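Local structure of antitoxin RelF (Mycobacterium tuberculosis, 3G5O) at residues L11-S14 and T15-K19. The protein neutralizes the toxin RelG as the antitoxin of a type II toxin-antitoxin pair and, together with RelG, binds DNA and represses its own promoter. Sequence-based numbering, arbitrary orientation.
Sequences LPIS and TIKGK
Leu11, the penultimate residue of strand 8-12, meets Ile16 through methyl groups: its CD1 lies 3.7 Å from Ile16 CD1, and the two side chains cross at about a right angle. In Leu11, chi1 (-73°) sets CG anti to the carbonyl carbon and beside the backbone N, and chi2 (176°) then parts the methyls, CD1 going to Ile16 and Leu11 CD2 to Thr15 CG2 at 4.1 Å. Phe23 of helix 20-28 packs on both Leu11 and Ile16, joining this apolar patch to the following helix. Thr15 turns its other branch to the proline ring, where Thr15 OG1 sits 3.2 Å from Pro12 CG, a contact with carbon and not a hydrogen bond. On another side of the turn, Lys17 runs back along Ile13 and crosses it at a slant; Lys17 CG rests 3.2 Å from Ile13 O, and a bend at chi4 brings Lys17 NZ to 3.4 Å from Ile13 CG2. Asn21 of the second RelF subunit packs on both residues. The backbone bonds concentrate on two carbonyls. Pro12 is the N-cap residue, and its O receives weak bonds from Thr15 N and Ile16 N, whereas Lys17 N gives Ile13 O a nearly straight bond of 3.0 Å (163° at the hydrogen). Beyond it, Lys19 N bonds to Ile16 O and closes a type II turn with Gly18 at positive phi. The single helical turn 13-16 and this turn link strand 8-12 to helix 20-28 in the Phd/YefM N-terminal domain, with Ile13 and Ile16 touching both strand 33-38 and the second RelF subunit.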
# COMPACT_ATOMS: atom_id res chain seq x y z
N LEU A 11 -16.83 -14.97 7.42
CA LEU A 11 -17.16 -16.17 8.16
C LEU A 11 -17.13 -15.97 9.67
O LEU A 11 -16.27 -15.27 10.19
CB LEU A 11 -16.19 -17.30 7.80
CG LEU A 11 -16.31 -17.98 6.42
CD1 LEU A 11 -15.20 -18.98 6.31
CD2 LEU A 11 -17.67 -18.71 6.23
N PRO A 12 -18.07 -16.62 10.37
CA PRO A 12 -18.01 -16.60 11.83
C PRO A 12 -16.85 -17.44 12.34
O PRO A 12 -16.45 -18.39 11.68
CB PRO A 12 -19.35 -17.21 12.28
CG PRO A 12 -19.88 -17.94 11.06
CD PRO A 12 -19.31 -17.27 9.86
N ILE A 13 -16.33 -17.08 13.51
CA ILE A 13 -15.22 -17.77 14.12
C ILE A 13 -15.56 -19.24 14.39
O ILE A 13 -14.69 -20.11 14.26
CB ILE A 13 -14.78 -17.01 15.40
CG1 ILE A 13 -13.28 -17.09 15.62
CG2 ILE A 13 -15.59 -17.45 16.63
CD1 ILE A 13 -12.80 -16.17 16.77
N SER A 14 -16.84 -19.53 14.71
CA SER A 14 -17.32 -20.92 14.89
C SER A 14 -17.14 -21.79 13.65
O SER A 14 -16.89 -22.98 13.76
CB SER A 14 -18.78 -20.95 15.35
OG SER A 14 -19.64 -20.38 14.38
N THR A 15 -17.26 -21.20 12.47
CA THR A 15 -17.03 -21.94 11.24
C THR A 15 -15.54 -22.25 11.07
O THR A 15 -15.19 -23.30 10.53
CB THR A 15 -17.58 -21.16 10.03
OG1 THR A 15 -18.99 -20.92 10.23
CG2 THR A 15 -17.38 -21.92 8.72
N ILE A 16 -14.67 -21.34 11.53
CA ILE A 16 -13.22 -21.55 11.42
C ILE A 16 -12.70 -22.62 12.39
O ILE A 16 -11.92 -23.49 12.00
CB ILE A 16 -12.40 -20.23 11.55
CG1 ILE A 16 -12.95 -19.11 10.64
CG2 ILE A 16 -10.91 -20.48 11.25
CD1 ILE A 16 -12.83 -19.38 9.17
N LYS A 17 -13.12 -22.54 13.65
CA LYS A 17 -12.63 -23.42 14.72
C LYS A 17 -12.75 -24.90 14.37
O LYS A 17 -13.82 -25.39 14.03
CB LYS A 17 -13.41 -23.17 16.02
CG LYS A 17 -13.29 -21.76 16.65
CD LYS A 17 -13.64 -21.81 18.15
CE LYS A 17 -14.21 -20.50 18.67
NZ LYS A 17 -15.69 -20.38 18.44
N GLY A 18 -11.63 -25.61 14.46
CA GLY A 18 -11.62 -27.05 14.18
C GLY A 18 -11.22 -27.39 12.75
O GLY A 18 -10.76 -28.52 12.48
N LYS A 19 -11.40 -26.41 11.84
CA LYS A 19 -10.90 -26.50 10.46
C LYS A 19 -9.74 -25.50 10.20
O LYS A 19 -9.51 -25.08 9.07
CB LYS A 19 -12.04 -26.37 9.42
CG LYS A 19 -12.90 -27.67 9.20
CD LYS A 19 -13.10 -27.97 7.70
CE LYS A 19 -13.62 -29.39 7.44
NZ LYS A 19 -15.12 -29.44 7.29